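Local coordinates for protein oxaloacetate acetyl hydrolase (Cryphonectria parasitica, PDB 3LYE) that belongs to the phosphoenolpyruvate phosphomutase family, within the TIM-barrel clan, and binds calcium in this crystal form, at residues E21-L26 with G240-I245; L91-D96 with S115-A120; L219-E224 with I245-T250. All blocks are in the same frame, centred on the assembly; numbering follows the deposited sequence.

Contact 1. Residues E21-L26 with G240-I245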
loop_
_atom_site.group_PDB
_atom_site.type_symbol
_atom_site.label_atom_id
_atom_site.label_comp_id
_atom_site.label_asym_id
_atom_site.label_seq_id
_atom_site.Cartn_x
_atom_site.Cartn_y
_atom_site.Cartn_z
ATOM N N GLU A 21 13.004 17.552 -27.262
ATOM C CA GLU A 21 14.231 17.991 -27.914
ATOM C C GLU A 21 14.304 17.828 -29.394
ATOM O O GLU A 21 14.923 18.642 -30.068
ATOM C CB GLU A 21 15.389 17.162 -27.334
ATOM C CG GLU A 21 15.624 17.373 -25.862
ATOM C CD GLU A 21 16.782 16.572 -25.317
ATOM O OE1 GLU A 21 17.244 16.921 -24.209
ATOM O OE2 GLU A 21 17.211 15.606 -25.990
ATOM N N ASN A 22 13.645 16.803 -29.912
ATOM C CA ASN A 22 13.721 16.546 -31.345
ATOM C C ASN A 22 12.527 16.919 -32.199
ATOM O O ASN A 22 12.503 16.620 -33.394
ATOM C CB ASN A 22 14.181 15.097 -31.538
ATOM C CG ASN A 22 15.510 14.821 -30.809
ATOM O OD1 ASN A 22 16.423 15.660 -30.820
ATOM N ND2 ASN A 22 15.605 13.676 -30.149
ATOM N N THR A 23 11.553 17.586 -31.592
ATOM C CA THR A 23 10.378 18.025 -32.327
ATOM C C THR A 23 9.981 19.404 -31.813
ATOM O O THR A 23 10.465 19.853 -30.774
ATOM C CB THR A 23 9.152 17.058 -32.216
ATOM O OG1 THR A 23 8.368 17.337 -31.039
ATOM C CG2 THR A 23 9.580 15.601 -32.226
ATOM N N ASP A 24 9.131 20.091 -32.574
ATOM C CA ASP A 24 8.646 21.410 -32.175
ATOM C C ASP A 24 7.139 21.313 -31.887
ATOM O O ASP A 24 6.434 22.321 -31.782
ATOM C CB ASP A 24 8.916 22.412 -33.275
ATOM C CG ASP A 24 10.365 22.517 -33.564
ATOM O OD1 ASP A 24 11.132 22.700 -32.593
ATOM O OD2 ASP A 24 10.738 22.394 -34.751
ATOM N N GLU A 25 6.651 20.098 -31.716
ATOM C CA GLU A 25 5.234 19.964 -31.466
ATOM C C GLU A 25 4.812 20.318 -30.067
ATOM O O GLU A 25 5.613 20.360 -29.146
ATOM C CB GLU A 25 4.702 18.558 -31.814
ATOM C CG GLU A 25 5.572 17.343 -31.502
ATOM C CD GLU A 25 5.016 16.070 -32.142
ATOM O OE1 GLU A 25 5.777 15.357 -32.842
ATOM O OE2 GLU A 25 3.812 15.788 -31.954
ATOM N N LEU A 26 3.550 20.703 -29.960
ATOM C CA LEU A 26 2.966 21.035 -28.657
ATOM C C LEU A 26 2.534 19.661 -28.155
ATOM O O LEU A 26 1.693 19.013 -28.758
ATOM C CB LEU A 26 1.755 21.965 -28.772
ATOM C CG LEU A 26 1.052 22.180 -27.425
ATOM C CD1 LEU A 26 2.010 22.791 -26.425
ATOM C CD2 LEU A 26 -0.171 23.018 -27.580
ATOM N N GLY A 240 3.871 29.491 -28.498
ATOM C CA GLY A 240 5.186 28.885 -28.337
ATOM C C GLY A 240 5.384 27.866 -27.223
ATOM O O GLY A 240 6.506 27.445 -26.984
ATOM N N PHE A 241 4.327 27.519 -26.513
ATOM C CA PHE A 241 4.434 26.539 -25.443
ATOM C C PHE A 241 4.843 25.199 -26.048
ATOM O O PHE A 241 4.517 24.915 -27.193
ATOM C CB PHE A 241 3.086 26.402 -24.710
ATOM C CG PHE A 241 2.797 27.529 -23.747
ATOM C CD1 PHE A 241 3.387 27.548 -22.498
ATOM C CD2 PHE A 241 1.936 28.553 -24.089
ATOM C CE1 PHE A 241 3.164 28.578 -21.628
ATOM C CE2 PHE A 241 1.678 29.582 -23.207
ATOM C CZ PHE A 241 2.289 29.593 -21.980
ATOM N N ARG A 242 5.539 24.361 -25.278
ATOM C CA ARG A 242 5.959 23.046 -25.776
ATOM C C ARG A 242 5.142 21.903 -25.188
ATOM O O ARG A 242 5.115 20.838 -25.764
ATOM C CB ARG A 242 7.449 22.801 -25.558
ATOM C CG ARG A 242 8.306 23.685 -26.456
ATOM C CD ARG A 242 8.024 23.524 -27.977
ATOM N NE ARG A 242 7.831 22.147 -28.347
ATOM C CZ ARG A 242 8.747 21.186 -28.287
ATOM N NH1 ARG A 242 10.000 21.482 -27.940
ATOM N NH2 ARG A 242 8.396 19.919 -28.557
ATOM N N ILE A 243 4.559 22.115 -24.017
ATOM C CA ILE A 243 3.723 21.091 -23.400
ATOM C C ILE A 243 2.475 21.789 -22.873
ATOM O O ILE A 243 2.559 22.923 -22.414
ATOM C CB ILE A 243 4.408 20.355 -22.217
ATOM C CG1 ILE A 243 5.780 19.820 -22.650
ATOM C CG2 ILE A 243 3.498 19.247 -21.629
ATOM C CD1 ILE A 243 6.602 19.208 -21.497
ATOM N N MET A 244 1.322 21.114 -22.926
ATOM C CA MET A 244 0.084 21.681 -22.407
ATOM C C MET A 244 -0.606 20.516 -21.697
ATOM O O MET A 244 -0.852 19.469 -22.291
ATOM C CB MET A 244 -0.802 22.239 -23.504
ATOM C CG MET A 244 -2.029 22.936 -23.008
ATOM S SD MET A 244 -2.810 23.784 -24.387
ATOM C CE MET A 244 -4.215 24.576 -23.607
ATOM N N ILE A 245 -0.873 20.703 -20.417
ATOM C CA ILE A 245 -1.518 19.689 -19.593
ATOM C C ILE A 245 -2.917 20.162 -19.290
ATOM O O ILE A 245 -3.170 21.357 -19.179
ATOM C CB ILE A 245 -0.700 19.328 -18.348
ATOM C CG1 ILE A 245 -0.641 20.484 -17.348
ATOM C CG2 ILE A 245 0.709 18.880 -18.776
ATOM C CD1 ILE A 245 0.210 20.170 -16.152
#
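The guanidinium of Arg-242 lies over the backbone of Asp-24, whose CA sits 3.8 Å above the guanidinium plane, towards the rim. The same group turns its edge to the carbonyl of Glu-25. NE and NH2 both bond to that one oxygen, side-on and exactly in the guanidinium plane. Arg-242 NE lies 3.0 Å from Glu-25 O and meets it from above the carbonyl plane. Arg-242 NH2 reaches Glu-25 O at 2.9 Å and uses an in-plane lone pair. This fork fixes how the flat group is turned. The side chain starts away from residues 21-26 and folds back through bends at chi2 (-57°) and chi3 (-41°). NH1 and NH2 also bond to the carbonyls of Leu-20 and Leu-19 in the last part of helix 12-22, where the positive charge would probably favour the helix end.

The contact sits where that helix runs out towards strand 27-32, the first strand of the barrel. Strand 243-247 is its neighbour in the parallel sheet, and Gly-240 closes the preceding helix 233-239 in a Schellman motif.

Leu-26 makes the apolar half. Its CG is anti to the backbone N (chi1 173°), and the two methyls reach the other segment. Leu-26 CD1 lies 3.4 Å from Phe-241 O and also touches Phe-241 CB. Leu-26 CD1 is also 4.1 Å from Met-244 CB, and CD2 stands beside the same carbon. Helix 233-239 packs on Leu-26 as well, through Val-233, Ala-236 and Lys-237.

Contact 2. Residues L91-D96 with S115-A120. With CA (calcium ion), chain B.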
loop_
_atom_site.group_PDB
_atom_site.type_symbol
_atom_site.label_atom_id
_atom_site.label_comp_id
_atom_site.label_asym_id
_atom_site.label_seq_id
_atom_site.Cartn_x
_atom_site.Cartn_y
_atom_site.Cartn_z
ATOM N N LEU A 91 4.251 9.437 -19.228
ATOM C CA LEU A 91 3.461 10.031 -18.199
ATOM C C LEU A 91 4.192 11.168 -17.445
ATOM O O LEU A 91 5.315 10.968 -16.974
ATOM C CB LEU A 91 3.106 8.975 -17.102
ATOM C CG LEU A 91 2.202 9.521 -15.977
ATOM C CD1 LEU A 91 0.823 9.954 -16.475
ATOM C CD2 LEU A 91 2.113 8.506 -14.830
ATOM N N ILE A 92 3.588 12.358 -17.441
ATOM C CA ILE A 92 4.079 13.472 -16.652
ATOM C C ILE A 92 3.193 13.412 -15.387
ATOM O O ILE A 92 1.959 13.313 -15.526
ATOM C CB ILE A 92 3.912 14.825 -17.316
ATOM C CG1 ILE A 92 4.822 14.893 -18.539
ATOM C CG2 ILE A 92 4.247 15.953 -16.318
ATOM C CD1 ILE A 92 4.614 16.125 -19.390
ATOM N N ALA A 93 3.774 13.471 -14.186
ATOM C CA ALA A 93 3.008 13.433 -12.965
ATOM C C ALA A 93 3.300 14.601 -12.059
ATOM O O ALA A 93 4.411 15.106 -12.013
ATOM C CB ALA A 93 3.302 12.161 -12.193
ATOM N N ASP A 94 2.260 15.066 -11.381
ATOM C CA ASP A 94 2.429 16.099 -10.390
ATOM C C ASP A 94 3.303 15.518 -9.271
ATOM O O ASP A 94 3.128 14.336 -8.925
ATOM C CB ASP A 94 1.029 16.375 -9.797
ATOM C CG ASP A 94 0.955 17.534 -8.825
ATOM O OD1 ASP A 94 1.994 18.144 -8.491
ATOM O OD2 ASP A 94 -0.204 17.834 -8.407
ATOM N N MET A 95 4.295 16.273 -8.792
ATOM C CA MET A 95 5.085 15.844 -7.647
ATOM C C MET A 95 4.977 16.901 -6.521
ATOM O O MET A 95 5.746 16.906 -5.570
ATOM C CB MET A 95 6.517 15.405 -7.921
ATOM C CG MET A 95 7.452 16.498 -8.361
ATOM S SD MET A 95 9.189 15.970 -8.439
ATOM C CE MET A 95 9.589 15.997 -6.703
ATOM N N ASP A 96 4.015 17.816 -6.671
ATOM C CA ASP A 96 3.758 18.821 -5.657
ATOM C C ASP A 96 5.062 19.521 -5.215
ATOM O O ASP A 96 5.735 20.087 -6.077
ATOM C CB ASP A 96 2.973 18.160 -4.519
ATOM C CG ASP A 96 1.630 17.685 -4.969
ATOM O OD1 ASP A 96 0.778 18.540 -5.168
ATOM O OD2 ASP A 96 1.444 16.478 -5.179
ATOM N N SER A 115 9.721 4.003 -11.218
ATOM C CA SER A 115 8.375 3.618 -11.627
ATOM C C SER A 115 8.041 3.935 -13.077
ATOM O O SER A 115 6.897 3.830 -13.486
ATOM C CB SER A 115 7.333 4.267 -10.718
ATOM O OG SER A 115 7.330 3.682 -9.425
ATOM N N GLY A 116 9.027 4.336 -13.863
ATOM C CA GLY A 116 8.812 4.619 -15.270
ATOM C C GLY A 116 8.145 5.929 -15.595
ATOM O O GLY A 116 7.741 6.127 -16.733
ATOM N N VAL A 117 8.049 6.822 -14.621
ATOM C CA VAL A 117 7.430 8.105 -14.879
ATOM C C VAL A 117 8.393 8.931 -15.751
ATOM O O VAL A 117 9.595 8.903 -15.583
ATOM C CB VAL A 117 7.108 8.809 -13.567
ATOM C CG1 VAL A 117 6.518 10.181 -13.813
ATOM C CG2 VAL A 117 6.178 7.962 -12.708
ATOM N N ALA A 118 7.824 9.610 -16.739
ATOM C CA ALA A 118 8.613 10.385 -17.698
ATOM C C ALA A 118 9.086 11.735 -17.247
ATOM O O ALA A 118 10.167 12.207 -17.650
ATOM C CB ALA A 118 7.866 10.518 -19.013
ATOM N N GLY A 119 8.300 12.394 -16.435
ATOM C CA GLY A 119 8.634 13.703 -15.939
ATOM C C GLY A 119 7.658 14.111 -14.845
ATOM O O GLY A 119 6.665 13.418 -14.591
ATOM N N ALA A 120 7.935 15.231 -14.201
ATOM C CA ALA A 120 7.087 15.728 -13.134
ATOM C C ALA A 120 7.313 17.185 -12.870
ATOM O O ALA A 120 8.381 17.711 -13.166
ATOM C CB ALA A 120 7.404 14.963 -11.825
HETATM CA CA CA B . -0.745 19.561 -6.688
HETATM O O HOH W 1 6.181 7.433 -18.545
HETATM O O HOH W 2 0.972 20.569 -7.974
HETATM O O HOH W 3 -0.046 21.483 -5.312
HETATM O O HOH W 4 -2.228 17.989 -5.834
HETATM O O HOH W 5 -2.633 21.016 -5.839
HETATM O O HOH W 6 -1.657 19.877 -8.431
#
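Strand 91-94 and the start of strand 119-122 pair in parallel, with Ile-92 opposite Gly-119 and Ala-93 opposite Ala-120. Ala-93 N donates to Gly-119 O at 2.9 Å. Leu-91 O takes the N-H of Ala-118 at 2.9 Å and, weakly, that of Gly-119. A water joins Leu-91 N to Gly-116 O.

Gly-119 has no side chain beside Ile-92. Ala-93 CB meets Val-117 CG1 at 4.1 Å. On the Ala-93 face, Ala-120 CB touches Met-95 CG at 3.8 Å. Met-95 CG stands between the backbone N and the carbonyl carbon (chi1 68°), which carries the chain across this methyl; CB and SD touch it too. Tyr-112 of helix 102-114 covers both Ala-93 and Met-95, as expected in a beta-alpha-beta unit of a TIM barrel.

At the end of the strand, Asp-94 OD1 accepts from Asp-96 N at 2.7 Å, forming an Asx turn. The bond comes from above the carboxylate plane. Asp-94 OD2 binds the calcium ion at 2.5 Å, and Asp-96 OD1 binds it at 2.4 Å. Waters fill the other positions in the model, one of them unusually close. Another of these waters also donates to Asp-94 OD1, and Tyr-99 bonds to Asp-96 OD2. One oxygen from each carboxylate meets the ion, about a right angle apart, and the turn probably sets the two side chains in that relation.

Contact 3. Residues L219-E224 with I245-T250. With CA (calcium ion), chain C.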
loop_
_atom_site.group_PDB
_atom_site.type_symbol
_atom_site.label_atom_id
_atom_site.label_comp_id
_atom_site.label_asym_id
_atom_site.label_seq_id
_atom_site.Cartn_x
_atom_site.Cartn_y
_atom_site.Cartn_z
ATOM N N LEU A 219 5.595 24.950 -20.208
ATOM C CA LEU A 219 4.443 24.085 -20.148
ATOM C C LEU A 219 3.283 24.978 -19.656
ATOM O O LEU A 219 3.414 25.747 -18.704
ATOM C CB LEU A 219 4.733 22.944 -19.178
ATOM C CG LEU A 219 3.632 21.929 -18.886
ATOM C CD1 LEU A 219 4.212 20.647 -18.306
ATOM C CD2 LEU A 219 2.582 22.499 -17.922
ATOM N N LEU A 220 2.139 24.830 -20.306
ATOM C CA LEU A 220 0.915 25.550 -19.993
ATOM C C LEU A 220 -0.050 24.596 -19.291
ATOM O O LEU A 220 -0.372 23.551 -19.821
ATOM C CB LEU A 220 0.247 26.057 -21.282
ATOM C CG LEU A 220 -1.081 26.775 -21.114
ATOM C CD1 LEU A 220 -0.945 28.010 -20.258
ATOM C CD2 LEU A 220 -1.656 27.125 -22.453
ATOM N N ASN A 221 -0.496 24.950 -18.098
ATOM C CA ASN A 221 -1.454 24.140 -17.363
ATOM C C ASN A 221 -2.846 24.730 -17.508
ATOM O O ASN A 221 -3.126 25.809 -16.997
ATOM C CB ASN A 221 -1.109 24.087 -15.896
ATOM C CG ASN A 221 -2.124 23.292 -15.092
ATOM O OD1 ASN A 221 -2.832 22.417 -15.604
ATOM N ND2 ASN A 221 -2.215 23.612 -13.823
ATOM N N SER A 222 -3.681 24.028 -18.260
ATOM C CA SER A 222 -5.072 24.408 -18.496
ATOM C C SER A 222 -5.949 23.756 -17.410
ATOM O O SER A 222 -6.015 22.558 -17.326
ATOM C CB SER A 222 -5.471 23.911 -19.877
ATOM O OG SER A 222 -6.773 24.341 -20.205
ATOM N N VAL A 223 -6.623 24.553 -16.602
ATOM C CA VAL A 223 -7.467 24.065 -15.520
ATOM C C VAL A 223 -8.903 24.247 -15.961
ATOM O O VAL A 223 -9.434 25.368 -16.000
ATOM C CB VAL A 223 -7.153 24.844 -14.256
ATOM C CG1 VAL A 223 -8.012 24.364 -13.100
ATOM C CG2 VAL A 223 -5.655 24.735 -13.945
ATOM N N GLU A 224 -9.556 23.140 -16.285
ATOM C CA GLU A 224 -10.927 23.251 -16.759
ATOM C C GLU A 224 -11.855 23.820 -15.689
ATOM O O GLU A 224 -11.912 23.351 -14.555
ATOM C CB GLU A 224 -11.407 21.892 -17.258
ATOM C CG GLU A 224 -12.856 21.878 -17.749
ATOM C CD GLU A 224 -13.098 22.765 -18.994
ATOM O OE1 GLU A 224 -14.285 22.993 -19.339
ATOM O OE2 GLU A 224 -12.132 23.252 -19.623
ATOM N N ILE A 245 -0.873 20.703 -20.417
ATOM C CA ILE A 245 -1.518 19.689 -19.593
ATOM C C ILE A 245 -2.917 20.162 -19.290
ATOM O O ILE A 245 -3.170 21.357 -19.179
ATOM C CB ILE A 245 -0.700 19.328 -18.348
ATOM C CG1 ILE A 245 -0.641 20.484 -17.348
ATOM C CG2 ILE A 245 0.709 18.880 -18.776
ATOM C CD1 ILE A 245 0.210 20.170 -16.152
ATOM N N PHE A 246 -3.826 19.208 -19.145
ATOM C CA PHE A 246 -5.210 19.522 -18.907
ATOM C C PHE A 246 -5.760 18.997 -17.581
ATOM O O PHE A 246 -6.298 17.884 -17.509
ATOM C CB PHE A 246 -5.995 18.994 -20.114
ATOM C CG PHE A 246 -5.729 19.754 -21.371
ATOM C CD1 PHE A 246 -6.554 20.782 -21.768
ATOM C CD2 PHE A 246 -4.638 19.447 -22.151
ATOM C CE1 PHE A 246 -6.281 21.491 -22.918
ATOM C CE2 PHE A 246 -4.353 20.183 -23.286
ATOM C CZ PHE A 246 -5.181 21.199 -23.680
ATOM N N SER A 247 -5.608 19.824 -16.551
ATOM C CA SER A 247 -6.089 19.526 -15.211
ATOM C C SER A 247 -7.620 19.502 -15.252
ATOM O O SER A 247 -8.273 20.345 -15.836
ATOM C CB SER A 247 -5.594 20.549 -14.204
ATOM O OG SER A 247 -4.188 20.552 -14.200
ATOM N N PHE A 248 -8.172 18.508 -14.593
ATOM C CA PHE A 248 -9.595 18.256 -14.487
ATOM C C PHE A 248 -10.284 17.800 -15.787
ATOM O O PHE A 248 -11.494 17.647 -15.795
ATOM C CB PHE A 248 -10.330 19.456 -13.874
ATOM C CG PHE A 248 -9.870 19.793 -12.504
ATOM C CD1 PHE A 248 -8.933 20.787 -12.286
ATOM C CD2 PHE A 248 -10.350 19.110 -11.420
ATOM C CE1 PHE A 248 -8.498 21.079 -11.001
ATOM C CE2 PHE A 248 -9.892 19.399 -10.137
ATOM C CZ PHE A 248 -8.973 20.379 -9.928
ATOM N N ALA A 249 -9.531 17.479 -16.830
ATOM C CA ALA A 249 -10.120 17.082 -18.103
ATOM C C ALA A 249 -10.948 15.835 -18.016
ATOM O O ALA A 249 -11.847 15.647 -18.831
ATOM C CB ALA A 249 -9.066 16.853 -19.148
ATOM N N THR A 250 -10.605 14.924 -17.100
ATOM C CA THR A 250 -11.381 13.705 -16.975
ATOM C C THR A 250 -12.149 13.609 -15.672
ATOM O O THR A 250 -13.248 13.064 -15.670
ATOM C CB THR A 250 -10.515 12.435 -17.221
ATOM O OG1 THR A 250 -9.486 12.304 -16.232
ATOM C CG2 THR A 250 -9.879 12.435 -18.615
HETATM CA CA CA C . -15.929 24.606 -19.260
HETATM O O HOH W 7 -4.018 21.871 -11.819
HETATM O O HOH W 8 -8.255 20.873 -18.444
HETATM O O HOH W 9 -16.560 24.595 -21.535
HETATM O O HOH W 10 -14.447 26.327 -19.725
#
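Asn-221 and Ser-247 join their side chains across strands 219-223 and 245-247. Asn-221 CB rests 3.9 Å from Ile-245 CG1, and CG passes the same atom. At the tip, Asn-221 OD1 accepts from Ser-247 OG at 2.7 Å, in the amide plane and on a lone pair. The other branch, ND2, donates to Glu-198 and to a water, which in turn donates to Ser-247 OG. With these bonds on both branches, the amide is held against rotation. CG lies anti to the backbone N (chi1 178°), which carries the amide out over the face it shares with Ile-245 and Ser-247.

The axes of segments 219-223 and 245-247 run parallel, 4.7 Å apart at closest approach and 28° apart in direction. The strands are the seventh and eighth in sequence and belong to one beta-alpha-beta unit of the barrel, with helix 233-239 between them. Backbone bonds alternate from Ile-245 N to Leu-220 O through to Glu-224 N, which reaches Ser-247 O at 3.1 Å. A second water donates to both Ser-222 O and Ser-247 O.

Ile-245 also crosses Leu-219 at about a right angle; its CD1 is 3.8 Å from Leu-219 CD2. Val-223 CG1 meets Phe-248 CD1 at 3.8 Å, the two side chains pointing the same way. On the other face, the Phe-246 ring packs on Ser-222 CB.

Glu-224 bends at chi2 and binds the calcium ion through OE1 at 2.3 Å. Asn-225 OD1, and the Thr-273 carbonyl and Asp-275 carboxylate of the second subunit, also bind it, so the ion ties two subunits together and probably offsets their carboxylate charge.

In the fold
All three contacts lie on one parallel barrel sheet. Contacts 1 and 3 share Ile-245 and strand 243-247, and their centres are about 15 Å apart. They touch directly: Ile-243 O lies 2.9 Å from Leu-220 N, a probable hydrogen bond, and Ile-243 CG2 is 3.7 Å from Leu-219 CD1. Contact 2 is nested along the chain inside the loop closed by contact 1. It meets contact 1 where Ile-243 CG2 comes 4.0 Å from Ile-92 CD1. Contacts 2 and 3 follow in series, about 5 Å apart at their nearest atoms. Each holds its own calcium site, whereas the side chain of Met-244 in contact 1 is about 12 Å from a bound calcium.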